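Local coordinates for protein chitinase (Thermococcus chitonophagus, PDB 5XSW) that probably hydrolyses chitin as an endochitinase, this chain being the C-terminal part of a longer protein and holding the glycan-binding pocket, at residues Pro172-Pro184 with Ala211-Phe225. Sequence-based numbering, arbitrary orientation.
Sequences PLNLASSARMWVP and AKENWGTAVTKDPAF. With NDG (2-acetamido-2-deoxy-alpha-D-glucopyranose), chain C; NAG (2-acetamido-2-deoxy-beta-D-glucopyranose), chain B.
With CG anti to its carbonyl carbon (chi1 -70°), N174 turns its amide toward the backbone carbonyls of A211 and K212, while K212, CG anti to the backbone N and the chain bent at chi2 (60°), swings its ammonium back to meet it. K212 NZ donates to N174 OD1 at 2.8 Å, almost in line with the C=O bond, and also bonds NDG O3 and the carbonyl of G372. The other end of the amide, N174 ND2, gives a hydrogen bond to K212 O (3.2 Å) and a weak one to A211 O, which fixes the flip of the group. N174 ND2 also lies over one face of the W215 indole, offset toward the rim. On the same face L173 CD2 makes a CH-pi contact, 4.1 Å from the six-membered ring centroid. Replacing W215 by an alanine is likely to open a gap under L173 CD2 and N174 ND2. A176 CB is wedged between the W215 edge and a face of F225. Strands 179-181 and 218-219 belong to a small three-stranded antiparallel sheet with 168-169, next to the sugar site; R180 and V219 form a hydrogen-bonded pair, and V219 CG1 sits over the five-membered ring of W182. Past an ST turn at T220, D222, which also forms an Asx turn, takes S177 N on OD2 (2.7 Å) through its anti lone pair. N174 thus both lines the sugar site and holds the ammonium that bonds NDG O3.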
ATOM      1  N   PRO A 172     -10.261 -30.296   0.691  0.55 30.97           N
ATOM      2  CA  PRO A 172     -11.067 -29.685   1.772  0.55 34.52           C
ATOM      3  C   PRO A 172     -10.943 -28.143   1.820  0.55 34.44           C
ATOM      4  O   PRO A 172     -10.134 -27.571   2.578  0.55 30.11           O
ATOM      5  CB  PRO A 172     -10.489 -30.327   3.048  0.55 38.16           C
ATOM      6  CG  PRO A 172      -9.010 -30.632   2.672  0.55 36.58           C
ATOM      7  CD  PRO A 172      -9.077 -31.031   1.193  0.55 33.16           C
ATOM      8  N   LEU A 173     -11.785 -27.466   1.047  1.00 34.16           N
ATOM      9  CA  LEU A 173     -11.604 -26.043   0.806  1.00 31.55           C
ATOM     10  C   LEU A 173     -12.102 -25.328   2.037  1.00 28.90           C
ATOM     11  O   LEU A 173     -13.288 -25.465   2.406  1.00 26.56           O
ATOM     12  CB  LEU A 173     -12.420 -25.578  -0.422  1.00 27.82           C
ATOM     13  CG  LEU A 173     -12.655 -24.074  -0.569  1.00 26.60           C
ATOM     14  CD1 LEU A 173     -11.307 -23.308  -0.726  1.00 24.60           C
ATOM     15  CD2 LEU A 173     -13.530 -23.886  -1.843  1.00 24.68           C
ATOM     16  N   ASN A 174     -11.232 -24.521   2.652  1.00 27.75           N
ATOM     17  CA  ASN A 174     -11.620 -23.746   3.833  1.00 26.94           C
ATOM     18  C   ASN A 174     -12.280 -24.605   4.907  1.00 27.18           C
ATOM     19  O   ASN A 174     -13.191 -24.133   5.577  1.00 30.08           O
ATOM     20  CB  ASN A 174     -12.544 -22.593   3.438  1.00 24.13           C
ATOM     21  CG  ASN A 174     -11.787 -21.529   2.670  1.00 30.76           C
ATOM     22  OD1 ASN A 174     -10.562 -21.469   2.807  1.00 28.37           O
ATOM     23  ND2 ASN A 174     -12.485 -20.713   1.841  1.00 25.52           N
ATOM     24  N   LEU A 175     -11.815 -25.850   4.984  1.00 31.53           N
ATOM     25  CA  LEU A 175     -12.246 -26.893   5.945  1.00 37.86           C
ATOM     26  C   LEU A 175     -13.631 -27.478   5.643  1.00 44.09           C
ATOM     27  O   LEU A 175     -14.188 -28.230   6.456  1.00 40.05           O
ATOM     28  CB  LEU A 175     -12.236 -26.365   7.371  1.00 41.23           C
ATOM     29  CG  LEU A 175     -10.896 -25.839   7.916  1.00 38.96           C
ATOM     30  CD1 LEU A 175     -11.053 -25.531   9.410  1.00 42.78           C
ATOM     31  CD2 LEU A 175      -9.794 -26.826   7.688  1.00 36.59           C
ATOM     32  N   ALA A 176     -14.212 -27.135   4.501  1.00 34.52           N
ATOM     33  CA  ALA A 176     -15.474 -27.784   4.127  1.00 32.10           C
ATOM     34  C   ALA A 176     -15.167 -29.176   3.571  1.00 29.83           C
ATOM     35  O   ALA A 176     -14.071 -29.419   3.056  1.00 32.08           O
ATOM     36  CB  ALA A 176     -16.220 -26.934   3.101  1.00 35.36           C
ATOM     37  N   SER A 177     -16.107 -30.115   3.623  1.00 32.43           N
ATOM     38  CA  SER A 177     -15.749 -31.463   3.156  1.00 32.75           C
ATOM     39  C   SER A 177     -15.628 -31.539   1.639  1.00 35.70           C
ATOM     40  O   SER A 177     -14.903 -32.392   1.097  1.00 32.60           O
ATOM     41  CB  SER A 177     -16.796 -32.494   3.634  1.00 37.47           C
ATOM     42  OG  SER A 177     -18.093 -32.003   3.335  1.00 38.25           O
ATOM     43  N   SER A 178     -16.356 -30.665   0.937  1.00 32.96           N
ATOM     44  CA  SER A 178     -16.274 -30.645  -0.529  1.00 26.89           C
ATOM     45  C   SER A 178     -16.810 -29.282  -1.039  1.00 26.92           C
ATOM     46  O   SER A 178     -17.368 -28.497  -0.269  1.00 29.74           O
ATOM     47  CB  SER A 178     -17.069 -31.795  -1.117  1.00 33.68           C
ATOM     48  OG  SER A 178     -18.437 -31.529  -0.909  1.00 33.47           O
ATOM     49  N   ALA A 179     -16.607 -28.987  -2.316  1.00 28.61           N
ATOM     50  CA  ALA A 179     -17.131 -27.738  -2.861  1.00 26.48           C
ATOM     51  C   ALA A 179     -17.444 -27.923  -4.351  1.00 26.04           C
ATOM     52  O   ALA A 179     -17.101 -28.935  -4.934  1.00 30.07           O
ATOM     53  CB  ALA A 179     -16.104 -26.588  -2.651  1.00 25.34           C
ATOM     54  N   ARG A 180     -18.087 -26.928  -4.941  1.00 24.49           N
ATOM     55  CA  ARG A 180     -18.276 -26.892  -6.392  1.00 26.67           C
ATOM     56  C   ARG A 180     -18.009 -25.502  -6.889  1.00 21.83           C
ATOM     57  O   ARG A 180     -18.546 -24.535  -6.342  1.00 25.94           O
ATOM     58  CB  ARG A 180     -19.713 -27.321  -6.722  1.00 25.45           C
ATOM     59  CG  ARG A 180     -20.165 -27.077  -8.159  1.00 25.51           C
ATOM     60  CD  ARG A 180     -21.702 -27.489  -8.296  1.00 25.52           C
ATOM     61  NE  ARG A 180     -22.139 -27.174  -9.664  1.00 29.34           N
ATOM     62  CZ  ARG A 180     -23.183 -27.739 -10.257  1.00 31.22           C
ATOM     63  NH1 ARG A 180     -23.914 -28.638  -9.607  1.00 26.25           N
ATOM     64  NH2 ARG A 180     -23.469 -27.393 -11.499  1.00 28.99           N
ATOM     65  N   MET A 181     -17.194 -25.374  -7.925  1.00 22.60           N
ATOM     66  CA  MET A 181     -16.895 -24.032  -8.461  1.00 23.13           C
ATOM     67  C   MET A 181     -18.104 -23.477  -9.197  1.00 28.36           C
ATOM     68  O   MET A 181     -18.832 -24.243  -9.851  1.00 26.88           O
ATOM     69  CB  MET A 181     -15.676 -24.115  -9.402  1.00 25.52           C
ATOM     70  CG  MET A 181     -14.457 -24.776  -8.739  1.00 27.14           C
ATOM     71  SD  MET A 181     -13.930 -23.934  -7.167  1.00 24.75           S
ATOM     72  CE  MET A 181     -13.466 -22.297  -7.757  1.00 21.17           C
ATOM     73  N   TRP A 182     -18.329 -22.172  -9.098  1.00 23.48           N
ATOM     74  CA  TRP A 182     -19.430 -21.528  -9.829  1.00 25.56           C
ATOM     75  C   TRP A 182     -19.043 -20.089 -10.086  1.00 26.51           C
ATOM     76  O   TRP A 182     -18.202 -19.486  -9.379  1.00 23.39           O
ATOM     77  CB  TRP A 182     -20.793 -21.624  -9.069  1.00 25.14           C
ATOM     78  CG  TRP A 182     -21.060 -20.495  -8.120  1.00 26.78           C
ATOM     79  CD1 TRP A 182     -20.253 -20.109  -7.064  1.00 34.86           C
ATOM     80  CD2 TRP A 182     -22.186 -19.635  -8.094  1.00 23.42           C
ATOM     81  NE1 TRP A 182     -20.829 -19.060  -6.391  1.00 27.52           N
ATOM     82  CE2 TRP A 182     -22.022 -18.759  -6.993  1.00 23.41           C
ATOM     83  CE3 TRP A 182     -23.356 -19.521  -8.890  1.00 29.37           C
ATOM     84  CZ2 TRP A 182     -22.946 -17.764  -6.684  1.00 23.75           C
ATOM     85  CZ3 TRP A 182     -24.273 -18.507  -8.576  1.00 28.79           C
ATOM     86  CH2 TRP A 182     -24.058 -17.649  -7.490  1.00 29.64           C
ATOM     87  N   VAL A 183     -19.610 -19.554 -11.147  1.00 23.42           N
ATOM     88  CA  VAL A 183     -19.361 -18.199 -11.568  1.00 23.67           C
ATOM     89  C   VAL A 183     -20.579 -17.379 -11.119  1.00 29.28           C
ATOM     90  O   VAL A 183     -21.685 -17.612 -11.624  1.00 27.25           O
ATOM     91  CB  VAL A 183     -19.190 -18.120 -13.105  1.00 24.17           C
ATOM     92  CG1 VAL A 183     -19.216 -16.651 -13.546  1.00 24.78           C
ATOM     93  CG2 VAL A 183     -17.848 -18.858 -13.546  1.00 19.10           C
ATOM     94  N   PRO A 184     -20.402 -16.424 -10.175  1.00 28.23           N
ATOM     95  CA  PRO A 184     -21.598 -15.723  -9.648  1.00 28.31           C
ATOM     96  C   PRO A 184     -22.437 -14.973 -10.684  1.00 28.74           C
ATOM     97  O   PRO A 184     -23.649 -14.944 -10.564  1.00 27.04           O
ATOM     98  CB  PRO A 184     -20.990 -14.703  -8.645  1.00 26.60           C
ATOM     99  CG  PRO A 184     -19.735 -15.432  -8.135  1.00 27.98           C
ATOM    100  CD  PRO A 184     -19.182 -16.110  -9.393  1.00 24.70           C
ATOM    101  N   ALA A 211     -11.993 -18.423  -4.363  1.00 19.92           N
ATOM    102  CA  ALA A 211     -12.658 -19.444  -3.566  1.00 20.73           C
ATOM    103  C   ALA A 211     -11.947 -19.576  -2.175  1.00 22.95           C
ATOM    104  O   ALA A 211     -12.587 -19.630  -1.098  1.00 23.78           O
ATOM    105  CB  ALA A 211     -12.652 -20.787  -4.327  1.00 20.81           C
ATOM    106  N   LYS A 212     -10.616 -19.618  -2.220  1.00 20.94           N
ATOM    107  CA  LYS A 212      -9.801 -19.701  -0.990  1.00 19.87           C
ATOM    108  C   LYS A 212      -9.988 -18.438  -0.150  1.00 20.51           C
ATOM    109  O   LYS A 212     -10.217 -18.527   1.082  1.00 23.68           O
ATOM    110  CB  LYS A 212      -8.309 -19.916  -1.346  1.00 20.31           C
ATOM    111  CG  LYS A 212      -7.372 -19.806  -0.121  1.00 23.02           C
ATOM    112  CD  LYS A 212      -7.755 -20.866   0.942  1.00 24.99           C
ATOM    113  CE  LYS A 212      -7.410 -20.370   2.340  1.00 28.40           C
ATOM    114  NZ  LYS A 212      -7.846 -21.252   3.437  1.00 23.28           N
ATOM    115  N   GLU A 213      -9.898 -17.276  -0.782  1.00 20.36           N
ATOM    116  CA  GLU A 213      -9.899 -15.995  -0.032  1.00 21.34           C
ATOM    117  C   GLU A 213     -11.220 -15.692   0.640  1.00 24.68           C
ATOM    118  O   GLU A 213     -11.232 -15.152   1.761  1.00 23.49           O
ATOM    119  CB  GLU A 213      -9.565 -14.821  -0.950  1.00 18.51           C
ATOM    120  CG  GLU A 213      -8.060 -14.839  -1.371  1.00 20.25           C
ATOM    121  CD  GLU A 213      -7.106 -14.512  -0.237  1.00 27.96           C
ATOM    122  OE1 GLU A 213      -5.879 -14.559  -0.527  1.00 24.01           O
ATOM    123  OE2 GLU A 213      -7.568 -14.133   0.893  1.00 23.30           O
ATOM    124  N   ASN A 214     -12.338 -15.968  -0.050  1.00 19.86           N
ATOM    125  CA  ASN A 214     -13.648 -15.604   0.533  1.00 17.59           C
ATOM    126  C   ASN A 214     -14.807 -16.329  -0.115  1.00 18.78           C
ATOM    127  O   ASN A 214     -15.889 -15.760  -0.255  1.00 22.36           O
ATOM    128  CB  ASN A 214     -13.819 -14.064   0.404  1.00 18.41           C
ATOM    129  CG  ASN A 214     -14.999 -13.474   1.211  1.00 17.73           C
ATOM    130  OD1 ASN A 214     -15.531 -14.087   2.139  1.00 22.12           O
ATOM    131  ND2 ASN A 214     -15.412 -12.244   0.821  1.00 20.92           N
ATOM    132  N   TRP A 215     -14.572 -17.564  -0.531  1.00 21.77           N
ATOM    133  CA  TRP A 215     -15.650 -18.380  -1.100  1.00 20.59           C
ATOM    134  C   TRP A 215     -16.324 -17.617  -2.252  1.00 21.69           C
ATOM    135  O   TRP A 215     -17.514 -17.752  -2.452  1.00 23.65           O
ATOM    136  CB  TRP A 215     -16.708 -18.720  -0.008  1.00 22.01           C
ATOM    137  CG  TRP A 215     -16.348 -19.848   0.903  1.00 22.78           C
ATOM    138  CD1 TRP A 215     -15.761 -19.740   2.179  1.00 24.45           C
ATOM    139  CD2 TRP A 215     -16.462 -21.263   0.638  1.00 21.58           C
ATOM    140  NE1 TRP A 215     -15.625 -20.996   2.718  1.00 25.70           N
ATOM    141  CE2 TRP A 215     -16.016 -21.946   1.800  1.00 22.18           C
ATOM    142  CE3 TRP A 215     -16.939 -22.018  -0.450  1.00 21.30           C
ATOM    143  CZ2 TRP A 215     -16.037 -23.351   1.912  1.00 24.48           C
ATOM    144  CZ3 TRP A 215     -16.967 -23.429  -0.332  1.00 22.17           C
ATOM    145  CH2 TRP A 215     -16.472 -24.079   0.829  1.00 29.22           C
ATOM    146  N   GLY A 216     -15.587 -16.794  -2.995  1.00 22.79           N
ATOM    147  CA  GLY A 216     -16.276 -15.911  -3.951  1.00 20.58           C
ATOM    148  C   GLY A 216     -16.889 -16.707  -5.102  1.00 22.97           C
ATOM    149  O   GLY A 216     -17.918 -16.341  -5.661  1.00 25.69           O
ATOM    150  N   THR A 217     -16.301 -17.863  -5.385  1.00 22.11           N
ATOM    151  CA  THR A 217     -16.511 -18.593  -6.647  1.00 23.11           C
ATOM    152  C   THR A 217     -16.713 -20.069  -6.386  1.00 24.75           C
ATOM    153  O   THR A 217     -16.441 -20.880  -7.240  1.00 22.58           O
ATOM    154  CB  THR A 217     -15.272 -18.416  -7.559  1.00 19.72           C
ATOM    155  OG1 THR A 217     -14.112 -18.721  -6.744  1.00 21.48           O
ATOM    156  CG2 THR A 217     -15.158 -16.965  -8.004  1.00 20.68           C
ATOM    157  N   ALA A 218     -17.182 -20.421  -5.194  1.00 22.02           N
ATOM    158  CA  ALA A 218     -17.443 -21.809  -4.909  1.00 23.56           C
ATOM    159  C   ALA A 218     -18.623 -21.904  -3.962  1.00 25.33           C
ATOM    160  O   ALA A 218     -18.843 -21.015  -3.135  1.00 21.94           O
ATOM    161  CB  ALA A 218     -16.224 -22.489  -4.309  1.00 23.29           C
ATOM    162  N   VAL A 219     -19.384 -22.996  -4.079  1.00 24.95           N
ATOM    163  CA  VAL A 219     -20.504 -23.223  -3.154  1.00 23.46           C
ATOM    164  C   VAL A 219     -20.250 -24.590  -2.549  1.00 21.89           C
ATOM    165  O   VAL A 219     -19.366 -25.279  -3.011  1.00 25.50           O
ATOM    166  CB  VAL A 219     -21.889 -23.177  -3.865  1.00 23.98           C
ATOM    167  CG1 VAL A 219     -22.194 -21.735  -4.342  1.00 24.71           C
ATOM    168  CG2 VAL A 219     -21.912 -24.198  -5.053  1.00 27.21           C
ATOM    169  N   THR A 220     -21.057 -25.003  -1.557  1.00 22.44           N
ATOM    170  CA  THR A 220     -20.813 -26.301  -0.924  1.00 25.09           C
ATOM    171  C   THR A 220     -22.147 -26.877  -0.415  1.00 24.46           C
ATOM    172  O   THR A 220     -23.080 -26.134  -0.096  1.00 24.33           O
ATOM    173  CB  THR A 220     -19.772 -26.178   0.280  1.00 28.16           C
ATOM    174  OG1 THR A 220     -19.598 -27.454   0.894  1.00 29.54           O
ATOM    175  CG2 THR A 220     -20.265 -25.182   1.335  1.00 26.13           C
ATOM    176  N   LYS A 221     -22.230 -28.201  -0.358  1.00 25.62           N
ATOM    177  CA  LYS A 221     -23.347 -28.860   0.345  1.00 29.27           C
ATOM    178  C   LYS A 221     -23.057 -29.131   1.803  1.00 34.83           C
ATOM    179  O   LYS A 221     -23.885 -29.674   2.488  1.00 38.30           O
ATOM    180  CB  LYS A 221     -23.703 -30.184  -0.317  1.00 33.66           C
ATOM    181  CG  LYS A 221     -23.987 -30.081  -1.776  1.00 33.28           C
ATOM    182  CD  LYS A 221     -24.570 -31.380  -2.280  1.00 44.37           C
ATOM    183  CE  LYS A 221     -25.351 -31.202  -3.580  1.00 56.70           C
ATOM    184  NZ  LYS A 221     -25.234 -32.437  -4.427  1.00 58.88           N
ATOM    185  N   ASP A 222     -21.856 -28.785   2.260  1.00 32.28           N
ATOM    186  CA  ASP A 222     -21.450 -28.999   3.660  1.00 31.63           C
ATOM    187  C   ASP A 222     -22.346 -28.207   4.576  1.00 40.41           C
ATOM    188  O   ASP A 222     -22.378 -26.976   4.508  1.00 38.85           O
ATOM    189  CB  ASP A 222     -19.983 -28.579   3.881  1.00 32.24           C
ATOM    190  CG  ASP A 222     -19.405 -29.107   5.216  1.00 39.56           C
ATOM    191  OD1 ASP A 222     -20.137 -29.155   6.223  1.00 37.98           O
ATOM    192  OD2 ASP A 222     -18.215 -29.465   5.235  1.00 34.14           O
ATOM    193  N   PRO A 223     -23.119 -28.910   5.433  1.00 47.43           N
ATOM    194  CA  PRO A 223     -24.156 -28.180   6.177  1.00 49.80           C
ATOM    195  C   PRO A 223     -23.577 -27.356   7.341  1.00 44.95           C
ATOM    196  O   PRO A 223     -24.282 -26.504   7.874  1.00 55.26           O
ATOM    197  CB  PRO A 223     -25.084 -29.302   6.676  1.00 51.92           C
ATOM    198  CG  PRO A 223     -24.175 -30.499   6.794  1.00 48.99           C
ATOM    199  CD  PRO A 223     -23.162 -30.369   5.673  1.00 43.90           C
ATOM    200  N   ALA A 224     -22.313 -27.574   7.692  1.00 44.37           N
ATOM    201  CA  ALA A 224     -21.621 -26.728   8.655  1.00 41.22           C
ATOM    202  C   ALA A 224     -21.492 -25.302   8.128  1.00 53.83           C
ATOM    203  O   ALA A 224     -21.215 -24.364   8.871  1.00 49.13           O
ATOM    204  CB  ALA A 224     -20.240 -27.295   8.950  1.00 41.20           C
ATOM    205  N   PHE A 225     -21.649 -25.142   6.822  1.00 44.47           N
ATOM    206  CA  PHE A 225     -21.265 -23.889   6.201  1.00 49.99           C
ATOM    207  C   PHE A 225     -22.406 -23.028   5.773  1.00 55.75           C
ATOM    208  O   PHE A 225     -22.615 -22.845   4.577  1.00 52.95           O
ATOM    209  CB  PHE A 225     -20.381 -24.160   4.999  1.00 41.57           C
ATOM    210  CG  PHE A 225     -19.031 -24.502   5.379  1.00 40.47           C
ATOM    211  CD1 PHE A 225     -18.743 -25.763   5.860  1.00 42.58           C
ATOM    212  CD2 PHE A 225     -18.044 -23.555   5.352  1.00 42.41           C
ATOM    213  CE1 PHE A 225     -17.497 -26.073   6.281  1.00 39.47           C
ATOM    214  CE2 PHE A 225     -16.790 -23.874   5.751  1.00 36.29           C
ATOM    215  CZ  PHE A 225     -16.499 -25.119   6.210  1.00 48.00           C
TER
HETATM  216  C1  NDG C   1     -11.807 -20.672   6.589  1.00 31.31           C
HETATM  217  C2  NDG C   1     -10.328 -20.623   6.221  1.00 31.54           C
HETATM  218  C3  NDG C   1      -9.820 -19.228   6.064  1.00 26.99           C
HETATM  219  C4  NDG C   1     -10.674 -18.337   5.181  1.00 25.19           C
HETATM  220  C5  NDG C   1     -12.138 -18.392   5.633  1.00 26.23           C
HETATM  221  C6  NDG C   1     -13.074 -17.766   4.610  1.00 27.03           C
HETATM  222  C7  NDG C   1      -8.881 -22.507   7.002  1.00 32.71           C
HETATM  223  C8  NDG C   1      -8.029 -23.213   8.117  1.00 28.05           C
HETATM  224  O5  NDG C   1     -12.607 -19.757   5.725  1.00 28.90           O
HETATM  225  O3  NDG C   1      -8.489 -19.331   5.497  1.00 27.01           O
HETATM  226  O4  NDG C   1     -10.352 -16.970   5.436  1.00 26.22           O
HETATM  227  O6  NDG C   1     -14.407 -17.695   5.134  1.00 27.95           O
HETATM  228  O7  NDG C   1      -8.928 -22.928   5.861  1.00 27.68           O
HETATM  229  N2  NDG C   1      -9.592 -21.299   7.282  1.00 28.01           N
HETATM  230  O1  NDG C   1     -11.988 -20.204   7.857  1.00 37.53           O
HETATM  231  C1  NAG B   2      -9.531 -16.296   4.501  1.00 24.68           C
HETATM  232  C2  NAG B   2      -9.644 -14.835   4.718  1.00 23.24           C
HETATM  233  C3  NAG B   2      -8.592 -14.075   3.926  1.00 25.02           C
HETATM  234  C4  NAG B   2      -7.205 -14.594   4.162  1.00 24.99           C
HETATM  235  C5  NAG B   2      -7.188 -16.041   3.877  1.00 22.54           C
HETATM  236  C6  NAG B   2      -5.815 -16.571   4.191  1.00 25.90           C
HETATM  237  C7  NAG B   2     -11.841 -13.657   5.170  1.00 30.55           C
HETATM  238  C8  NAG B   2     -13.232 -13.210   4.647  1.00 26.08           C
HETATM  239  N2  NAG B   2     -11.000 -14.399   4.319  1.00 22.52           N
HETATM  240  O3  NAG B   2      -8.608 -12.661   4.215  1.00 24.07           O
HETATM  241  O4  NAG B   2      -6.280 -14.033   3.206  1.00 24.83           O
HETATM  242  O5  NAG B   2      -8.151 -16.759   4.726  1.00 22.93           O
HETATM  243  O6  NAG B   2      -5.974 -17.971   3.997  1.00 31.11           O
HETATM  244  O7  NAG B   2     -11.414 -13.376   6.295  1.00 29.95           O
HETATM  245  O   HOH W   1      -8.386 -24.204   2.362  1.00 28.84           O
HETATM  246  O   HOH W   2     -16.626 -29.749   7.317  1.00 51.59           O
HETATM  247  O   HOH W   3     -20.239 -29.610  -1.955  1.00 31.37           O